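Local coordinates for hypothetical protein (Legionella pneumophila subsp. pneumophila, PDB 4KH9) that is of unknown function but binds calcium and has three domains, the central and C-terminal ones belonging to the E-set clan of beta-sandwich folds, at residues D198-L201 with Q207-S210; L231-E236 with F261-P266. All coordinates share one frame; numbering follows the deposited sequence.

Both contacts lie in the central E-set domain, with centres about 16 Å apart, and both reach the same mixed beta sheet. Contact 1 closes the hairpin of strands 196-202 and 208-217; contact 2 comes later in the chain and ties the loop before strand 238-248 to the end of strand 251-264. They touch directly: Leu-201 CD2 packs against Phe-261 CE1 at 3.8 Å, and Gln-207 NE2 lies 3.7 Å from Leu-231 CD1. Trp-238 borders both. Asp-198 of contact 1 belongs, with Asp-196, to a calcium site of this protein that is not occupied in this chain. Separately, a bound calcium ion lies about 12 Å from the Ala-199 side chain; contact 2 is away from the calcium sites.

Contact 1: D198-L201 with Q207-S210; sequences DARL and QVIS
Leu-201 and Ile-209 form an antiparallel hydrogen-bonded pair at the end of a beta hairpin, joined by two reciprocal backbone bonds. Leu-201 N donates to Ile-209 O at 2.7 Å, and Ile-209 N returns a straighter bond to Leu-201 O at 2.9 Å (N-H...O 167°). Leu-201 O also receives a CA-H...O contact from Val-208 CA at 3.3 Å. One step along, Arg-200 and Ser-210 make the non-hydrogen-bonded pair, with CA atoms 4.2 Å apart. The strand axes run at 138° to each other, well short of strictly antiparallel.

The apolar contacts divide between the two faces of the sheet. Leu-201 and Ile-209 share one face, where their CB atoms stand 4.2 Å apart. Leu-201 is buried there against Leu-240 and Leu-179, and both side chains reach Ala-225. Arg-200 lies on the other face. Its CG sits between the backbone N and the carbonyl carbon (chi1 63°), and from there the extended chain passes obliquely over Val-208: CD meets Val-208 CG1 at 3.8 Å, while NH1 comes equally near to Val-208 CG2.

The charged end of Arg-200 has its polar partner on the next strand, where NE forms a salt bridge with Glu-241. Backbone hydrogen bonds between Arg-200 and Glu-241 join the same strands, and Asp-198, which belongs to a calcium site not occupied in this chain, pairs likewise with Asp-243. The hairpin is thus bonded into the sheet on its strand 238-248 side. Its chemistry is two-sided: on one face Leu-201 is buried in the interior of the sandwich with Ile-209 at its margin, while on the other an exposed arginine uses its methylenes for packing and its guanidinium for a charge pair.

Contact 2: L231-E236 with F261-P266; sequences LNDRGE and FSYSIP
Asp-233 and Tyr-263 meet where a type I' beta turn, Asp-233 to Glu-236, sits beside the last residues of strand 251-264 in the E-set domain. The Asp-233 carboxylate reaches the tyrosine at its ring edge: OD2 lies in the ring plane, 3.4 Å from CD2, with the two planes 46° apart. With CG anti to the backbone N (chi1 173°), the Tyr-263 ring is swung so that this CD2 edge faces the carboxylate. The same OD2 is 3.0 Å from Tyr-263 O, a pairing of two acceptors that supplies no bond of its own. Beyond the strand end, the buried Ile-265 points toward the loop and brings its CD1 methyl to 3.2 Å from Leu-231 O.

Donors around OD2 probably compensate for the two facing acceptors and would be expected to favour a charged carboxylate. The firm one is Trp-238 NE1, which hydrogen-bonds to OD2. A water accepts from Tyr-263 N at 2.9 Å and lies within hydrogen-bonding distance of Glu-236 O (2.8 Å) and of Asp-233 OD2, the last approach being doubtfully short; it stands between both ends of the turn and the strand backbone.

Farther out, the turn has its own bracing. Glu-236 N bonds to Asp-233 O at 3.0 Å, while Asn-232 forms an Asx turn, its OD1 accepting from Arg-234 N from well above the carbonyl plane (60° out of it). The Asn-232 amide nitrogen bonds to Gly-355 O, connecting the loop with the region between strands 345-353 and 358-368. On the strand side, Trp-238 meets the rings of both Tyr-263 and Phe-261. The loop leading into the turn also holds the tyrosine's far end, where Tyr-263 OH is hydrogen-bonded to Ser-229 O.

Contact 1: D198-L201 with Q207-S210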
loop_
_atom_site.group_PDB
_atom_site.type_symbol
_atom_site.label_atom_id
_atom_site.label_comp_id
_atom_site.label_asym_id
_atom_site.label_seq_id
_atom_site.Cartn_x
_atom_site.Cartn_y
_atom_site.Cartn_z
ATOM N N ASP A 198 5.134 15.603 6.979
ATOM C CA ASP A 198 6.026 14.482 7.329
ATOM C C ASP A 198 5.616 13.296 6.470
ATOM O O ASP A 198 4.413 13.109 6.266
ATOM C CB ASP A 198 5.918 14.144 8.837
ATOM C CG ASP A 198 6.085 15.317 9.790
ATOM O OD1 ASP A 198 7.165 15.954 9.769
ATOM O OD2 ASP A 198 5.132 15.599 10.564
ATOM N N ALA A 199 6.567 12.527 5.932
ATOM C CA ALA A 199 6.219 11.360 5.104
ATOM C C ALA A 199 7.309 10.299 5.206
ATOM O O ALA A 199 8.492 10.621 5.344
ATOM C CB ALA A 199 5.999 11.777 3.647
ATOM N N ARG A 200 6.906 9.029 5.173
ATOM C CA ARG A 200 7.844 7.920 5.264
ATOM C C ARG A 200 7.277 6.720 4.578
ATOM O O ARG A 200 6.097 6.671 4.281
ATOM C CB ARG A 200 8.162 7.594 6.747
ATOM C CG ARG A 200 6.906 7.120 7.526
ATOM C CD ARG A 200 7.267 6.773 8.950
ATOM N NE ARG A 200 6.146 6.155 9.663
ATOM C CZ ARG A 200 6.239 5.635 10.884
ATOM N NH1 ARG A 200 7.397 5.658 11.536
ATOM N NH2 ARG A 200 5.177 5.088 11.462
ATOM N N LEU A 201 8.114 5.716 4.401
ATOM C CA LEU A 201 7.748 4.423 3.802
ATOM C C LEU A 201 7.855 3.388 4.884
ATOM O O LEU A 201 8.866 3.361 5.587
ATOM C CB LEU A 201 8.674 4.093 2.603
ATOM C CG LEU A 201 8.801 5.209 1.557
ATOM C CD1 LEU A 201 9.828 4.826 0.455
ATOM C CD2 LEU A 201 7.428 5.541 0.937
ATOM N N GLN A 207 10.128 -1.939 8.934
ATOM C CA GLN A 207 11.321 -1.139 8.590
ATOM C C GLN A 207 10.863 0.208 7.965
ATOM O O GLN A 207 9.862 0.256 7.236
ATOM C CB GLN A 207 12.295 -1.908 7.664
ATOM C CG GLN A 207 11.778 -2.259 6.257
ATOM C CD GLN A 207 11.003 -3.563 6.141
ATOM O OE1 GLN A 207 10.032 -3.845 6.839
ATOM N NE2 GLN A 207 11.356 -4.355 5.168
ATOM N N VAL A 208 11.535 1.293 8.313
ATOM C CA VAL A 208 11.130 2.626 7.886
ATOM C C VAL A 208 12.180 3.266 6.980
ATOM O O VAL A 208 13.373 3.242 7.274
ATOM C CB VAL A 208 10.843 3.532 9.129
ATOM C CG1 VAL A 208 10.652 5.003 8.740
ATOM C CG2 VAL A 208 9.625 3.028 9.908
ATOM N N ILE A 209 11.710 3.874 5.888
ATOM C CA ILE A 209 12.557 4.667 5.002
ATOM C C ILE A 209 11.889 6.052 4.980
ATOM O O ILE A 209 10.765 6.173 4.535
ATOM C CB ILE A 209 12.787 4.033 3.593
ATOM C CG1 ILE A 209 13.541 2.683 3.686
ATOM C CG2 ILE A 209 13.544 5.017 2.673
ATOM C CD1 ILE A 209 13.510 1.826 2.414
ATOM N N SER A 210 12.544 7.074 5.529
ATOM C CA SER A 210 12.011 8.438 5.544
ATOM C C SER A 210 12.062 9.055 4.123
ATOM O O SER A 210 12.908 8.666 3.321
ATOM C CB SER A 210 12.800 9.296 6.530
ATOM O OG SER A 210 12.701 8.748 7.837
#

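Contact 2: L231-E236 with F261-P266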
loop_
_atom_site.group_PDB
_atom_site.type_symbol
_atom_site.label_atom_id
_atom_site.label_comp_id
_atom_site.label_asym_id
_atom_site.label_seq_id
_atom_site.Cartn_x
_atom_site.Cartn_y
_atom_site.Cartn_z
ATOM N N LEU A 231 15.268 -7.304 2.722
ATOM C CA LEU A 231 14.369 -8.292 3.286
ATOM C C LEU A 231 13.281 -8.722 2.323
ATOM O O LEU A 231 12.801 -7.927 1.510
ATOM C CB LEU A 231 13.699 -7.754 4.560
ATOM C CG LEU A 231 14.586 -7.215 5.671
ATOM C CD1 LEU A 231 13.723 -6.742 6.820
ATOM C CD2 LEU A 231 15.605 -8.269 6.174
ATOM N N ASN A 232 12.872 -9.990 2.459
ATOM C CA ASN A 232 11.805 -10.614 1.702
ATOM C C ASN A 232 10.463 -10.117 2.290
ATOM O O ASN A 232 10.252 -10.216 3.492
ATOM C CB ASN A 232 11.969 -12.151 1.757
ATOM C CG ASN A 232 10.838 -12.956 1.164
ATOM O OD1 ASN A 232 9.993 -12.465 0.430
ATOM N ND2 ASN A 232 10.801 -14.240 1.463
ATOM N N ASP A 233 9.588 -9.552 1.455
ATOM C CA ASP A 233 8.304 -9.021 1.929
ATOM C C ASP A 233 7.219 -10.109 2.095
ATOM O O ASP A 233 6.180 -9.816 2.678
ATOM C CB ASP A 233 7.804 -7.921 0.979
ATOM C CG ASP A 233 8.686 -6.681 0.969
ATOM O OD1 ASP A 233 9.379 -6.425 1.983
ATOM O OD2 ASP A 233 8.623 -5.929 -0.003
ATOM N N ARG A 234 7.464 -11.340 1.592
ATOM C CA ARG A 234 6.593 -12.524 1.652
ATOM C C ARG A 234 5.128 -12.211 1.212
ATOM O O ARG A 234 4.152 -12.556 1.902
ATOM C CB ARG A 234 6.599 -13.156 3.058
ATOM C CG ARG A 234 7.970 -13.597 3.551
ATOM C CD ARG A 234 7.856 -14.408 4.814
ATOM N NE ARG A 234 7.297 -15.729 4.522
ATOM C CZ ARG A 234 7.049 -16.658 5.435
ATOM N NH1 ARG A 234 7.306 -16.426 6.716
ATOM N NH2 ARG A 234 6.523 -17.822 5.078
ATOM N N GLY A 235 4.999 -11.575 0.059
ATOM C CA GLY A 235 3.705 -11.217 -0.516
ATOM C C GLY A 235 3.080 -9.939 0.014
ATOM O O GLY A 235 2.190 -9.387 -0.637
ATOM N N GLU A 236 3.561 -9.438 1.172
ATOM C CA GLU A 236 3.026 -8.226 1.805
ATOM C C GLU A 236 3.537 -6.955 1.109
ATOM O O GLU A 236 4.604 -6.957 0.476
ATOM C CB GLU A 236 3.374 -8.184 3.302
ATOM C CG GLU A 236 2.860 -9.347 4.133
ATOM C CD GLU A 236 3.487 -9.430 5.514
ATOM O OE1 GLU A 236 4.719 -9.641 5.608
ATOM O OE2 GLU A 236 2.737 -9.316 6.510
ATOM N N PHE A 261 2.195 0.166 -2.146
ATOM C CA PHE A 261 3.022 -0.129 -3.307
ATOM C C PHE A 261 3.706 -1.457 -3.042
ATOM O O PHE A 261 3.850 -1.871 -1.888
ATOM C CB PHE A 261 4.020 1.005 -3.646
ATOM C CG PHE A 261 5.060 1.303 -2.595
ATOM C CD1 PHE A 261 4.818 2.257 -1.595
ATOM C CD2 PHE A 261 6.305 0.679 -2.637
ATOM C CE1 PHE A 261 5.790 2.557 -0.640
ATOM C CE2 PHE A 261 7.290 0.993 -1.698
ATOM C CZ PHE A 261 7.029 1.939 -0.709
ATOM N N SER A 262 4.046 -2.160 -4.116
ATOM C CA SER A 262 4.707 -3.468 -4.030
ATOM C C SER A 262 6.203 -3.298 -4.198
ATOM O O SER A 262 6.646 -2.432 -4.953
ATOM C CB SER A 262 4.145 -4.407 -5.098
ATOM O OG SER A 262 4.806 -5.657 -5.061
ATOM N N TYR A 263 6.987 -4.158 -3.544
ATOM C CA TYR A 263 8.449 -4.088 -3.639
ATOM C C TYR A 263 9.062 -5.493 -3.748
ATOM O O TYR A 263 8.638 -6.375 -3.016
ATOM C CB TYR A 263 9.012 -3.350 -2.413
ATOM C CG TYR A 263 10.521 -3.361 -2.303
ATOM C CD1 TYR A 263 11.296 -2.504 -3.064
ATOM C CD2 TYR A 263 11.174 -4.253 -1.450
ATOM C CE1 TYR A 263 12.684 -2.497 -2.959
ATOM C CE2 TYR A 263 12.567 -4.246 -1.325
ATOM C CZ TYR A 263 13.315 -3.362 -2.087
ATOM O OH TYR A 263 14.678 -3.344 -2.015
ATOM N N SER A 264 10.097 -5.686 -4.601
ATOM C CA SER A 264 10.761 -6.995 -4.662
ATOM C C SER A 264 12.288 -6.868 -4.812
ATOM O O SER A 264 12.811 -5.830 -5.203
ATOM C CB SER A 264 10.200 -7.843 -5.802
ATOM O OG SER A 264 10.519 -7.309 -7.076
ATOM N N ILE A 265 12.981 -7.946 -4.513
ATOM C CA ILE A 265 14.419 -8.083 -4.698
ATOM C C ILE A 265 14.621 -8.788 -6.062
ATOM O O ILE A 265 13.954 -9.793 -6.308
ATOM C CB ILE A 265 15.043 -8.841 -3.510
ATOM C CG1 ILE A 265 14.946 -7.992 -2.214
ATOM C CG2 ILE A 265 16.494 -9.243 -3.780
ATOM C CD1 ILE A 265 14.559 -8.799 -1.051
ATOM N N PRO A 266 15.468 -8.269 -6.968
ATOM C CA PRO A 266 15.634 -8.930 -8.285
ATOM C C PRO A 266 16.475 -10.206 -8.137
ATOM O O PRO A 266 17.630 -10.257 -8.556
ATOM C CB PRO A 266 16.330 -7.849 -9.118
ATOM C CG PRO A 266 17.104 -7.028 -8.129
ATOM C CD PRO A 266 16.298 -7.040 -6.860
HETATM O O HOH W 1 6.394 -5.534 -1.111
#